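Local structure of glycoside hydrolase family 31 (Trueperella pyogenes, 5I0F) at residues Val230-Arg235 with Ile250-Gly255; Leu192-Phe197 with Thr236-Ala241; Gly137-Asp142 with Pro262-Asn267; Pro212-Gln217 with Ser517-Ser522; Thr127-Ser132 with Gly159-Lys164. The protein degrades cycloalternan, probably cleaving its glucosidic linkages through a covalent glycosyl-enzyme intermediate, as in other retaining family 31 glycosidases. All blocks are in the same frame, centred on the assembly; numbering follows the deposited sequence.

Interaction 1: Val230-Arg235 with Ile250-Gly255; sequences VETTRR and IEVDLG. With CA (calcium ion), chain K.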
# COMPACT_ATOMS: atom_id res chain seq x y z
N VAL A 230 1.67 -2.25 18.63
CA VAL A 230 3.08 -2.15 18.92
C VAL A 230 3.47 -0.75 18.42
O VAL A 230 3.39 -0.48 17.24
CB VAL A 230 3.91 -3.24 18.22
CG1 VAL A 230 5.38 -3.18 18.66
CG2 VAL A 230 3.34 -4.63 18.50
N GLU A 231 3.85 0.15 19.34
CA GLU A 231 4.09 1.55 18.98
C GLU A 231 5.48 1.75 18.40
O GLU A 231 6.42 2.15 19.07
CB GLU A 231 3.83 2.52 20.16
CG GLU A 231 3.55 3.95 19.66
CD GLU A 231 3.14 4.91 20.76
OE1 GLU A 231 3.78 5.97 20.89
OE2 GLU A 231 2.20 4.64 21.50
N THR A 232 5.58 1.44 17.11
CA THR A 232 6.83 1.48 16.38
C THR A 232 6.52 1.65 14.90
O THR A 232 5.42 1.27 14.46
CB THR A 232 7.64 0.18 16.57
OG1 THR A 232 8.92 0.33 15.94
CG2 THR A 232 6.93 -1.05 15.96
N THR A 233 7.47 2.22 14.16
CA THR A 233 7.44 2.19 12.68
C THR A 233 8.46 1.23 12.07
O THR A 233 8.61 1.17 10.84
CB THR A 233 7.57 3.60 12.06
OG1 THR A 233 8.84 4.15 12.42
CG2 THR A 233 6.44 4.52 12.55
N ARG A 234 9.14 0.45 12.91
CA ARG A 234 9.99 -0.62 12.44
C ARG A 234 9.13 -1.82 12.08
O ARG A 234 7.95 -1.88 12.42
CB ARG A 234 11.05 -1.00 13.48
CG ARG A 234 11.91 0.17 13.93
CD ARG A 234 13.18 -0.27 14.65
NE ARG A 234 14.02 0.85 15.06
CZ ARG A 234 13.87 1.58 16.18
NH1 ARG A 234 12.87 1.35 17.05
NH2 ARG A 234 14.73 2.56 16.45
N ARG A 235 9.74 -2.77 11.39
CA ARG A 235 9.04 -3.96 10.95
C ARG A 235 8.64 -4.82 12.13
O ARG A 235 9.38 -4.90 13.12
CB ARG A 235 9.93 -4.73 10.00
CG ARG A 235 9.26 -5.90 9.32
CD ARG A 235 10.14 -6.36 8.18
NE ARG A 235 9.56 -7.43 7.38
CZ ARG A 235 10.19 -7.99 6.35
NH1 ARG A 235 9.61 -8.96 5.65
NH2 ARG A 235 11.44 -7.62 6.04
N ILE A 250 4.67 -12.20 18.74
CA ILE A 250 4.99 -10.92 18.12
C ILE A 250 6.50 -10.81 18.12
O ILE A 250 7.12 -11.02 19.16
CB ILE A 250 4.37 -9.76 18.91
CG1 ILE A 250 2.84 -9.91 18.92
CG2 ILE A 250 4.73 -8.39 18.30
CD1 ILE A 250 2.11 -8.84 19.69
N GLU A 251 7.08 -10.47 16.98
CA GLU A 251 8.51 -10.19 16.87
C GLU A 251 8.68 -8.77 16.31
O GLU A 251 7.97 -8.37 15.39
CB GLU A 251 9.19 -11.24 16.01
CG GLU A 251 10.70 -11.20 16.04
CD GLU A 251 11.37 -12.51 15.60
OE1 GLU A 251 12.56 -12.46 15.22
OE2 GLU A 251 10.72 -13.58 15.63
N VAL A 252 9.61 -8.02 16.89
CA VAL A 252 9.75 -6.60 16.64
C VAL A 252 11.21 -6.31 16.31
O VAL A 252 12.13 -6.70 17.07
CB VAL A 252 9.34 -5.80 17.89
CG1 VAL A 252 9.43 -4.31 17.65
CG2 VAL A 252 7.94 -6.21 18.36
N ASP A 253 11.45 -5.64 15.19
CA ASP A 253 12.79 -5.11 14.88
C ASP A 253 13.11 -3.95 15.83
O ASP A 253 12.23 -3.12 16.13
CB ASP A 253 12.87 -4.67 13.41
CG ASP A 253 14.18 -4.01 13.05
OD1 ASP A 253 15.25 -4.54 13.42
OD2 ASP A 253 14.16 -2.93 12.41
N LEU A 254 14.35 -3.91 16.33
CA LEU A 254 14.81 -2.86 17.22
C LEU A 254 15.81 -1.92 16.53
O LEU A 254 16.12 -2.12 15.37
CB LEU A 254 15.41 -3.47 18.48
CG LEU A 254 14.43 -4.31 19.32
CD1 LEU A 254 15.17 -4.98 20.47
CD2 LEU A 254 13.28 -3.45 19.82
N GLY A 255 16.29 -0.89 17.24
CA GLY A 255 17.22 0.14 16.69
C GLY A 255 18.59 -0.31 16.16
O GLY A 255 18.84 -1.51 15.98
CA CA K . 16.60 -2.32 13.14
O HOH W 1 10.96 -0.80 17.22
O HOH W 2 12.33 -2.01 10.43
O HOH W 3 17.90 -4.05 14.46
O HOH W 4 18.73 -1.07 13.02
O HOH W 5 16.87 -3.13 10.97

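Interaction 2: Leu192-Phe197 with Thr236-Ala241; sequences LDSVVF and TWYDVA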
# COMPACT_ATOMS: atom_id res chain seq x y z
N LEU A 192 2.08 -13.48 9.42
CA LEU A 192 2.18 -12.31 8.54
C LEU A 192 3.19 -11.32 9.08
O LEU A 192 3.88 -11.59 10.04
CB LEU A 192 0.80 -11.68 8.38
CG LEU A 192 0.21 -11.15 9.69
CD1 LEU A 192 -0.44 -9.82 9.46
CD2 LEU A 192 -0.76 -12.11 10.31
N ASP A 193 3.30 -10.16 8.44
CA ASP A 193 4.15 -9.10 8.95
C ASP A 193 3.56 -7.75 8.54
O ASP A 193 2.55 -7.71 7.83
CB ASP A 193 5.64 -9.31 8.51
CG ASP A 193 5.91 -9.03 7.01
OD1 ASP A 193 4.98 -8.98 6.17
OD2 ASP A 193 7.11 -8.84 6.67
N SER A 194 4.14 -6.68 9.07
CA SER A 194 3.73 -5.33 8.78
C SER A 194 4.94 -4.52 8.32
O SER A 194 5.69 -3.96 9.15
CB SER A 194 3.03 -4.69 9.99
OG SER A 194 1.71 -5.26 10.10
N VAL A 195 5.12 -4.50 7.00
CA VAL A 195 6.15 -3.73 6.31
C VAL A 195 5.52 -3.17 5.04
O VAL A 195 4.82 -3.89 4.32
CB VAL A 195 7.43 -4.56 6.03
CG1 VAL A 195 7.19 -5.73 5.08
CG2 VAL A 195 8.54 -3.67 5.48
N VAL A 196 5.74 -1.89 4.78
CA VAL A 196 5.16 -1.26 3.60
C VAL A 196 5.85 -1.92 2.38
O VAL A 196 7.08 -2.05 2.35
CB VAL A 196 5.38 0.25 3.63
CG1 VAL A 196 5.02 0.88 2.30
CG2 VAL A 196 4.59 0.88 4.78
N PHE A 197 5.06 -2.40 1.43
CA PHE A 197 5.64 -3.08 0.25
C PHE A 197 4.73 -2.94 -0.95
O PHE A 197 3.49 -2.97 -0.82
CB PHE A 197 5.90 -4.57 0.54
CG PHE A 197 6.45 -5.32 -0.63
CD1 PHE A 197 7.74 -5.06 -1.09
CD2 PHE A 197 5.69 -6.23 -1.32
CE1 PHE A 197 8.26 -5.73 -2.17
CE2 PHE A 197 6.21 -6.90 -2.43
CZ PHE A 197 7.50 -6.64 -2.87
N THR A 236 7.47 -5.45 12.03
CA THR A 236 6.97 -6.39 13.01
C THR A 236 6.42 -7.61 12.30
O THR A 236 5.98 -7.52 11.15
CB THR A 236 5.87 -5.77 13.91
OG1 THR A 236 4.86 -5.16 13.09
CG2 THR A 236 6.46 -4.72 14.82
N TRP A 237 6.44 -8.74 13.00
CA TRP A 237 5.95 -10.01 12.50
C TRP A 237 4.97 -10.60 13.53
O TRP A 237 5.11 -10.37 14.76
CB TRP A 237 7.10 -10.99 12.31
CG TRP A 237 8.13 -10.66 11.28
CD1 TRP A 237 8.23 -11.19 10.02
CD2 TRP A 237 9.26 -9.80 11.44
NE1 TRP A 237 9.34 -10.70 9.38
CE2 TRP A 237 9.99 -9.85 10.23
CE3 TRP A 237 9.74 -9.01 12.49
CZ2 TRP A 237 11.17 -9.12 10.03
CZ3 TRP A 237 10.92 -8.28 12.30
CH2 TRP A 237 11.62 -8.34 11.08
N TYR A 238 3.99 -11.36 13.03
CA TYR A 238 2.88 -11.90 13.83
C TYR A 238 2.63 -13.34 13.45
O TYR A 238 2.43 -13.66 12.26
CB TYR A 238 1.58 -11.05 13.65
CG TYR A 238 1.84 -9.60 13.94
CD1 TYR A 238 1.80 -9.13 15.25
CD2 TYR A 238 2.21 -8.71 12.93
CE1 TYR A 238 2.10 -7.81 15.54
CE2 TYR A 238 2.52 -7.39 13.21
CZ TYR A 238 2.46 -6.95 14.51
OH TYR A 238 2.75 -5.65 14.80
N ASP A 239 2.68 -14.22 14.45
CA ASP A 239 2.25 -15.61 14.33
C ASP A 239 0.97 -15.69 15.14
O ASP A 239 1.01 -15.73 16.39
CB ASP A 239 3.35 -16.53 14.87
CG ASP A 239 3.05 -17.99 14.67
OD1 ASP A 239 1.93 -18.45 14.91
OD2 ASP A 239 3.98 -18.72 14.29
N VAL A 240 -0.15 -15.65 14.45
CA VAL A 240 -1.43 -15.41 15.09
C VAL A 240 -2.05 -16.75 15.45
O VAL A 240 -3.00 -17.22 14.80
CB VAL A 240 -2.38 -14.55 14.25
CG1 VAL A 240 -3.59 -14.12 15.08
CG2 VAL A 240 -1.64 -13.31 13.72
N ALA A 241 -1.49 -17.36 16.48
CA ALA A 241 -1.95 -18.66 16.95
C ALA A 241 -1.88 -19.74 15.86
O ALA A 241 -2.79 -20.60 15.77
CB ALA A 241 -3.37 -18.55 17.53
O HOH W 6 5.44 -2.95 11.75

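Interaction 3: Gly137-Asp142 with Pro262-Asn267; sequences GHIDID and PVVRVN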
# COMPACT_ATOMS: atom_id res chain seq x y z
N GLY A 137 16.00 -5.87 27.90
CA GLY A 137 15.11 -4.72 27.77
C GLY A 137 13.81 -4.95 28.52
O GLY A 137 13.70 -5.84 29.36
N HIS A 138 12.80 -4.16 28.17
CA HIS A 138 11.55 -4.10 28.90
C HIS A 138 10.41 -3.88 27.89
O HIS A 138 10.53 -3.06 26.99
CB HIS A 138 11.70 -2.96 29.91
CG HIS A 138 10.42 -2.47 30.50
ND1 HIS A 138 9.65 -3.24 31.35
CD2 HIS A 138 9.79 -1.28 30.41
CE1 HIS A 138 8.59 -2.55 31.74
NE2 HIS A 138 8.65 -1.35 31.18
N ILE A 139 9.34 -4.67 28.02
CA ILE A 139 8.11 -4.44 27.28
C ILE A 139 7.16 -3.61 28.16
O ILE A 139 6.72 -4.09 29.21
CB ILE A 139 7.40 -5.76 26.90
CG1 ILE A 139 8.35 -6.77 26.23
CG2 ILE A 139 6.21 -5.48 25.99
CD1 ILE A 139 8.94 -6.31 24.93
N ASP A 140 6.87 -2.38 27.74
CA ASP A 140 5.96 -1.49 28.45
C ASP A 140 4.55 -1.80 27.93
O ASP A 140 4.18 -1.36 26.83
CB ASP A 140 6.38 -0.02 28.21
CG ASP A 140 5.42 1.00 28.83
OD1 ASP A 140 4.51 0.59 29.56
OD2 ASP A 140 5.57 2.22 28.58
N ILE A 141 3.82 -2.61 28.68
CA ILE A 141 2.51 -3.13 28.27
C ILE A 141 1.62 -3.34 29.51
O ILE A 141 2.09 -3.84 30.52
CB ILE A 141 2.65 -4.46 27.47
CG1 ILE A 141 1.28 -4.95 26.98
CG2 ILE A 141 3.32 -5.55 28.31
CD1 ILE A 141 1.32 -6.08 25.95
N ASP A 142 0.36 -2.95 29.41
CA ASP A 142 -0.62 -3.07 30.49
C ASP A 142 -1.58 -4.21 30.15
O ASP A 142 -1.29 -4.99 29.26
CB ASP A 142 -1.36 -1.73 30.65
CG ASP A 142 -0.41 -0.60 31.00
OD1 ASP A 142 0.30 -0.73 32.01
OD2 ASP A 142 -0.36 0.42 30.27
N PRO A 262 16.75 -1.23 25.18
CA PRO A 262 15.55 -1.29 24.37
C PRO A 262 14.30 -1.35 25.24
O PRO A 262 14.22 -2.14 26.18
CB PRO A 262 15.74 -2.57 23.55
CG PRO A 262 16.60 -3.43 24.40
CD PRO A 262 17.48 -2.51 25.19
N VAL A 263 13.34 -0.48 24.93
CA VAL A 263 12.02 -0.50 25.55
C VAL A 263 11.02 -0.53 24.41
O VAL A 263 11.10 0.31 23.52
CB VAL A 263 11.80 0.75 26.44
CG1 VAL A 263 10.39 0.76 27.01
CG2 VAL A 263 12.83 0.78 27.57
N VAL A 264 10.13 -1.51 24.41
CA VAL A 264 9.06 -1.60 23.43
C VAL A 264 7.73 -1.25 24.07
O VAL A 264 7.29 -1.92 24.99
CB VAL A 264 8.96 -3.03 22.85
CG1 VAL A 264 7.85 -3.13 21.82
CG2 VAL A 264 10.30 -3.46 22.25
N ARG A 265 7.06 -0.22 23.57
CA ARG A 265 5.75 0.17 24.08
C ARG A 265 4.68 -0.55 23.27
O ARG A 265 4.72 -0.54 22.03
CB ARG A 265 5.57 1.69 23.99
CG ARG A 265 4.16 2.21 24.20
CD ARG A 265 3.62 1.97 25.59
NE ARG A 265 2.21 2.32 25.68
CZ ARG A 265 1.44 2.17 26.76
NH1 ARG A 265 1.94 1.69 27.90
NH2 ARG A 265 0.16 2.51 26.71
N VAL A 266 3.75 -1.19 23.98
CA VAL A 266 2.57 -1.80 23.37
C VAL A 266 1.33 -1.18 24.00
O VAL A 266 1.06 -1.41 25.18
CB VAL A 266 2.55 -3.32 23.57
CG1 VAL A 266 1.33 -3.94 22.89
CG2 VAL A 266 3.84 -3.93 23.04
N ASN A 267 0.58 -0.40 23.23
CA ASN A 267 -0.68 0.14 23.71
C ASN A 267 -1.72 -0.97 23.67
O ASN A 267 -1.68 -1.86 22.81
CB ASN A 267 -1.15 1.31 22.86
CG ASN A 267 -0.16 2.45 22.83
OD1 ASN A 267 0.21 3.01 23.87
ND2 ASN A 267 0.28 2.82 21.63
O HOH W 7 -0.75 -1.39 27.25

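Interaction 4: Pro212-Gln217 with Ser517-Ser522; sequences PMPFAQ and SGFTGS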
# COMPACT_ATOMS: atom_id res chain seq x y z
N PRO A 212 0.14 -1.68 5.71
CA PRO A 212 0.10 -2.48 6.94
C PRO A 212 0.01 -1.55 8.15
O PRO A 212 0.28 -0.36 8.04
CB PRO A 212 1.47 -3.17 6.92
CG PRO A 212 2.36 -2.19 6.24
CD PRO A 212 1.51 -1.51 5.20
N MET A 213 -0.36 -2.12 9.29
CA MET A 213 -0.24 -1.44 10.60
C MET A 213 0.09 -2.47 11.67
O MET A 213 -0.37 -3.61 11.59
CB MET A 213 -1.53 -0.71 10.96
CG MET A 213 -1.87 0.46 10.04
SD MET A 213 -3.31 1.34 10.62
CE MET A 213 -3.75 2.32 9.18
N PRO A 214 0.89 -2.09 12.68
CA PRO A 214 1.20 -3.03 13.76
C PRO A 214 0.15 -2.97 14.87
O PRO A 214 0.47 -2.66 16.02
CB PRO A 214 2.58 -2.56 14.22
CG PRO A 214 2.54 -1.06 14.01
CD PRO A 214 1.73 -0.87 12.75
N PHE A 215 -1.07 -3.32 14.51
CA PHE A 215 -2.26 -3.18 15.36
C PHE A 215 -3.27 -4.22 14.95
O PHE A 215 -3.41 -4.49 13.74
CB PHE A 215 -2.90 -1.78 15.23
CG PHE A 215 -4.38 -1.74 15.58
CD1 PHE A 215 -4.80 -1.63 16.90
CD2 PHE A 215 -5.35 -1.83 14.59
CE1 PHE A 215 -6.14 -1.63 17.22
CE2 PHE A 215 -6.71 -1.84 14.91
CZ PHE A 215 -7.10 -1.71 16.23
N ALA A 216 -3.99 -4.77 15.92
CA ALA A 216 -5.16 -5.61 15.65
C ALA A 216 -6.12 -5.61 16.83
O ALA A 216 -5.71 -5.36 17.96
CB ALA A 216 -4.73 -7.04 15.34
N GLN A 217 -7.38 -5.88 16.56
CA GLN A 217 -8.38 -6.08 17.60
C GLN A 217 -8.70 -7.56 17.69
O GLN A 217 -8.56 -8.30 16.70
CB GLN A 217 -9.62 -5.21 17.39
CG GLN A 217 -10.41 -5.43 16.13
CD GLN A 217 -10.54 -4.13 15.32
OE1 GLN A 217 -11.30 -3.22 15.67
NE2 GLN A 217 -9.78 -4.04 14.24
N SER A 517 -0.47 3.51 -0.52
CA SER A 517 0.35 3.05 0.57
C SER A 517 0.18 3.92 1.81
O SER A 517 -0.27 5.07 1.76
CB SER A 517 1.83 2.91 0.18
OG SER A 517 2.39 4.19 -0.07
N GLY A 518 0.56 3.31 2.93
CA GLY A 518 0.43 3.94 4.24
C GLY A 518 0.90 3.07 5.40
O GLY A 518 1.43 1.97 5.21
N PHE A 519 0.69 3.62 6.60
CA PHE A 519 1.12 3.04 7.86
C PHE A 519 0.30 3.71 8.97
O PHE A 519 -0.63 4.48 8.69
CB PHE A 519 2.65 3.24 8.07
CG PHE A 519 3.27 2.22 8.99
CD1 PHE A 519 3.47 0.92 8.58
CD2 PHE A 519 3.68 2.58 10.27
CE1 PHE A 519 4.06 -0.03 9.42
CE2 PHE A 519 4.25 1.65 11.13
CZ PHE A 519 4.44 0.34 10.72
N THR A 520 0.57 3.38 10.22
CA THR A 520 -0.03 4.08 11.37
C THR A 520 0.09 5.59 11.16
O THR A 520 1.17 6.07 10.84
CB THR A 520 0.71 3.68 12.66
OG1 THR A 520 0.87 2.26 12.70
CG2 THR A 520 -0.02 4.14 13.89
N GLY A 521 -1.03 6.31 11.32
CA GLY A 521 -1.11 7.74 11.02
C GLY A 521 -1.75 8.10 9.69
O GLY A 521 -2.27 9.22 9.54
N SER A 522 -1.76 7.17 8.72
CA SER A 522 -2.44 7.37 7.45
C SER A 522 -3.95 7.70 7.56
O SER A 522 -4.50 8.36 6.67
CB SER A 522 -2.22 6.19 6.49
OG SER A 522 -0.85 6.12 6.12

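Interaction 5: Thr127-Ser132 with Gly159-Lys164; sequences TPSHWS and GTHRVK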
# COMPACT_ATOMS: atom_id res chain seq x y z
N THR A 127 29.35 -10.89 13.99
CA THR A 127 29.02 -10.91 15.42
C THR A 127 27.72 -11.67 15.60
O THR A 127 26.64 -11.09 15.57
CB THR A 127 28.87 -9.50 16.00
OG1 THR A 127 27.90 -8.78 15.25
CG2 THR A 127 30.19 -8.75 15.93
N PRO A 128 27.82 -13.00 15.78
CA PRO A 128 26.63 -13.83 15.91
C PRO A 128 25.76 -13.44 17.11
O PRO A 128 26.27 -12.98 18.14
CB PRO A 128 27.19 -15.24 16.09
CG PRO A 128 28.56 -15.19 15.52
CD PRO A 128 29.05 -13.80 15.79
N SER A 129 24.46 -13.62 16.92
CA SER A 129 23.46 -13.33 17.90
C SER A 129 22.89 -14.61 18.50
O SER A 129 23.00 -15.69 17.91
CB SER A 129 22.31 -12.52 17.27
OG SER A 129 22.73 -11.21 16.92
N HIS A 130 22.29 -14.48 19.68
CA HIS A 130 21.56 -15.57 20.32
C HIS A 130 20.36 -14.99 21.06
O HIS A 130 20.33 -13.80 21.38
CB HIS A 130 22.45 -16.38 21.27
CG HIS A 130 22.89 -15.64 22.50
ND1 HIS A 130 23.96 -14.77 22.50
CD2 HIS A 130 22.43 -15.66 23.77
CE1 HIS A 130 24.13 -14.28 23.71
NE2 HIS A 130 23.21 -14.80 24.50
N TRP A 131 19.37 -15.83 21.29
CA TRP A 131 18.16 -15.42 22.01
C TRP A 131 18.38 -15.54 23.51
O TRP A 131 18.81 -16.58 24.00
CB TRP A 131 16.94 -16.25 21.57
CG TRP A 131 16.48 -15.98 20.18
CD1 TRP A 131 16.71 -16.76 19.08
CD2 TRP A 131 15.72 -14.85 19.72
NE1 TRP A 131 16.14 -16.20 17.98
CE2 TRP A 131 15.53 -15.03 18.33
CE3 TRP A 131 15.17 -13.72 20.35
CZ2 TRP A 131 14.80 -14.10 17.55
CZ3 TRP A 131 14.45 -12.81 19.57
CH2 TRP A 131 14.28 -13.01 18.18
N SER A 132 18.10 -14.46 24.23
CA SER A 132 18.31 -14.40 25.68
C SER A 132 17.01 -14.08 26.39
O SER A 132 16.28 -13.15 26.01
CB SER A 132 19.34 -13.33 26.02
OG SER A 132 19.52 -13.21 27.42
N GLY A 159 24.98 -5.48 20.19
CA GLY A 159 23.81 -4.93 20.88
C GLY A 159 22.61 -5.84 20.79
O GLY A 159 22.77 -7.07 20.76
N THR A 160 21.41 -5.25 20.75
CA THR A 160 20.15 -5.98 20.80
C THR A 160 19.35 -5.67 19.53
O THR A 160 19.03 -4.50 19.27
CB THR A 160 19.35 -5.58 22.06
OG1 THR A 160 20.21 -5.70 23.19
CG2 THR A 160 18.13 -6.48 22.27
N HIS A 161 19.05 -6.69 18.75
CA HIS A 161 18.57 -6.48 17.38
C HIS A 161 17.07 -6.65 17.20
O HIS A 161 16.46 -5.94 16.39
CB HIS A 161 19.30 -7.41 16.42
CG HIS A 161 20.79 -7.35 16.58
ND1 HIS A 161 21.54 -6.30 16.11
CD2 HIS A 161 21.65 -8.18 17.20
CE1 HIS A 161 22.81 -6.50 16.42
NE2 HIS A 161 22.90 -7.63 17.09
N ARG A 162 16.49 -7.62 17.91
CA ARG A 162 15.05 -7.94 17.83
C ARG A 162 14.55 -8.42 19.18
O ARG A 162 15.33 -8.79 20.06
CB ARG A 162 14.79 -9.04 16.78
CG ARG A 162 15.09 -8.63 15.35
CD ARG A 162 14.22 -9.34 14.33
NE ARG A 162 14.48 -10.78 14.31
CZ ARG A 162 15.48 -11.37 13.67
NH1 ARG A 162 16.38 -10.67 12.98
NH2 ARG A 162 15.61 -12.69 13.74
N VAL A 163 13.23 -8.43 19.35
CA VAL A 163 12.64 -9.03 20.54
C VAL A 163 11.43 -9.81 20.10
O VAL A 163 10.76 -9.43 19.15
CB VAL A 163 12.27 -7.96 21.59
CG1 VAL A 163 11.26 -6.94 21.05
CG2 VAL A 163 11.75 -8.59 22.88
N LYS A 164 11.16 -10.92 20.78
CA LYS A 164 9.86 -11.55 20.62
C LYS A 164 9.19 -11.80 21.95
O LYS A 164 9.83 -11.98 22.98
CB LYS A 164 9.93 -12.80 19.74
CG LYS A 164 10.77 -13.92 20.26
CD LYS A 164 11.17 -14.85 19.12
CE LYS A 164 12.03 -15.98 19.69
NZ LYS A 164 12.39 -16.99 18.67

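Interaction 1: Val230-Arg235 with Ile250-Gly255
Arg234 lays its guanidinium flat over the backbone of Gly255. The amide Gly255 N sits above the centre of the group, 3.5 Å from its plane, and Gly255 CA covers the same face. CG points opposite the carbonyl carbon (chi1 -56°), and the chain then runs straight out to NE. This course takes Arg234 CD within 3.3 Å of Asp253 O. The guanidinium and the Asp253 carboxylate stand almost perpendicular, at 86°, and their charged atoms do not meet. The carboxylate is engaged elsewhere. Asp253 OD1 and OD2 both bind a calcium ion, each at 2.6 Å. Leu254 O binds it at 2.3 Å, and three waters and Asp486 OD2 complete the shell. Arg234 NE is hydrogen-bonded to that same Asp486.

One water lies in the guanidinium plane at its edge. It accepts from Arg234 NH1 at 2.9 Å, donates to Asp253 O and also bonds Thr232 OG1. Thr232 OG1 accepts from Arg234 N as well, which makes an ST turn. A second water joins Arg235 N to Asp253 OD2. The direct backbone bond is nearly straight, from Asp253 N to Arg235 O (3.0 Å, 170°). Further along, Val230 CG1 meets Val252 CG2 tip to tip at 4.0 Å, while Val230 CG2 slides past Ile250 CG2.

The calcium thus has arginine as a second-shell neighbour, held to its ligand Asp486. This would partly offset the negative charge that Asp253 and Asp486 bring to the metal.

Interaction 2: Leu192-Phe197 with Thr236-Ala241
Leu192 and Tyr238 exchange two backbone hydrogen bonds as an antiparallel pair. Leu192 N gives to Tyr238 O at 2.9 Å, and Tyr238 N returns a bond to Leu192 O at 3.0 Å. The second donor stands above the carbonyl plane, 38° out of it. Ser194 N donates to Thr236 O at 2.9 Å.

Tyr238 OH donates to Thr236 OG1 at 2.8 Å. Thr236 OG1 gives its own proton to a water at 2.6 Å, and this water donates on to Ser194 O. Ser194 OG is bonded to Met213 O. Asp193 is satisfied on both oxygens: OD1 by the hydroxyl of Tyr13, OD2 by a salt bridge with Arg235.

Asp193 and Trp237 form the non-hydrogen-bonded pair and point the same way, Asp193 CG lying between its N and carbonyl carbon (chi1 72°). Asp193 CB lies 3.5 Å from Trp237 CD1. On the face of Leu192 and Tyr238, Leu192 CD2 touches Val240 CG2 at 3.7 Å.

Strand 191-194 is an edge strand of a six-stranded antiparallel sheet, with 236-240 next to it and 247-253 beyond. Leu192, Tyr238 and Val240 pack on Phe178 of strand 174-179, while Thr236 and Tyr238 reach Pro214 of strand 212-219.

Interaction 3: Gly137-Asp142 with Pro262-Asn267
Arg265 presents the edge of its guanidinium to Asp140 and Asp142. Its chain starts with CG anti to the backbone N and then bends at chi2 (65°), which swings the group toward the neighbouring strand. Arg265 NH1 is 3.3 Å from Asp140 OD1 and 3.5 Å from Asp142 OD2, so one nitrogen serves two salt bridges. The Asp140 carboxylate is turned 63° from the guanidinium and is met from above its plane. On the other side of the group, Arg265 NE and NH2 both grip Asn267 OD1, at 2.8 and 2.9 Å. These bonds fix its rotation.

His138 and Val263 lie side by side on the same face as the charges. The opposite face is apolar. Ile139 CD1 runs alongside Val264, and Ile141 CD1 lies against Val266 CG1 at 3.7 Å. Ile139 CG2 also crosses to Val266 CG2.

The backbones pair in parallel. Val264 N donates to His138 O, Asp140 N to Val264 O (2.8 Å), and Val266 N to Asp140 O (2.9 Å).

Strand 138-141 is an edge strand of a mixed sheet, followed by 263-271 and then 225-230. The apolar side chains pack on Phe165, Leu167 and Val163 of strand 160-168 in the other sheet, as in a beta-sandwich.

Interaction 4: Pro212-Gln217 with Ser517-Ser522
Phe519 and Pro214 make the main apolar contact. The two side chains cross at about a right angle, and Pro214 CD comes within 3.6 Å of Phe519 CZ. Pro212 meets the same ring nearer its base, with CG 4.0 Å from Phe519 CD1. The ring reaches both prolines because its CG lies anti to the backbone N (chi1 -156°). Met213 extends alongside the turn instead. Its CG is 3.8 Å from Thr520 N, and its CE is near Phe519 O.

Weak polar contacts come next. No conventional hydrogen bond joins the two segments. Phe519 CA approaches Pro212 O at 3.5 Å, with an almost straight angle of 172° at the hydrogen. This CA-H...O contact matters because Pro212 O is buried and has no conventional partner. Thr520 OG1 lies 3.2 Å from Pro214 CD.

Hydrogen bonds within 517-522 shape the surface offered to the prolines. Ser522 N bonds Phe519 O at 2.9 Å, closing a type II turn with Gly521 at its third position. Ser522 OG accepts from Phe519 N.

Residues 517-522 belong to the loop after barrel strand 513-515, close behind the glycan-pocket residue Arg516. Helix 485-506, which precedes that strand, also packs on Phe519. The contact is the kind of interface by which the beta-sandwich that precedes the barrel in the chain sits against the catalytic TIM barrel, as in other family 31 enzymes.

Interaction 5: Thr127-Ser132 with Gly159-Lys164
A cation-pi contact between Trp131 and Lys164 spans an antiparallel sheet, reaching over the strand that separates their own strands. Lys164 NZ stands over the five-membered ring of Trp131, 3.9 Å from its centroid and 20° off the normal. The aliphatic part of the chain makes a CH-pi contact with the same indole. Lys164 CE lies 3.7 Å from the centroid of the six-membered ring, almost exactly on its normal. Lys164 CD is also close, 3.7 Å from Trp131 CH2. The lysine begins in the crowded position, with CG between the backbone N and the carbonyl carbon (chi1 62°), and is extended from there on. It therefore lies along the face of the indole and offers methylenes as well as the ammonium.

Strand 152-155 runs between strands 130-132 and 160-168 in this six-stranded sheet. That explains why the two segments share no backbone hydrogen bond and why their nearest CA atoms, those of Ser129 and His161, are 8.4 Å apart. Side chains, not backbones, bridge the gap. Trp131 does so by sending its six-membered ring down toward the strand, where Trp131 CZ3 is 4.1 Å from Arg162 O. The carbonyl carbon of Val163 lies near the plane of the indole, at its edge.

Arg162 NH2 approaches Trp131 CZ2 obliquely at 4.1 Å, but its guanidinium forms a salt bridge with Glu251 on strand 247-253. Toward the start of the strand, Ser129 OG touches His161 CD2 at 3.2 Å. His161 NE2 is hydrogen-bonded to Ser156 OG, in the loop that joins strands 152-155 and 160-168.

How the interactions relate
Interactions 1, 2 and 5 share one antiparallel sheet, and strand 247-253 of interaction 1 lies between the other two. Glu251 O receives Trp237 N at 2.9 Å, while Val252 N donates to Val163 O at 2.9 Å. Interaction 3 belongs to the facing sheet, where Val264 CG2 meets Val163 CG1 of interaction 5 at 3.8 Å. Its strand 263-271 also pairs with the start of interaction 1, with Glu231 N 2.9 Å from Arg265 O. Interaction 4 ties this sandwich to the barrel: Phe519 CE2 packs on Thr232 O of interaction 1 at 3.6 Å. Its Gly518 lies about 13 Å, nearest atoms, from a bound glucose.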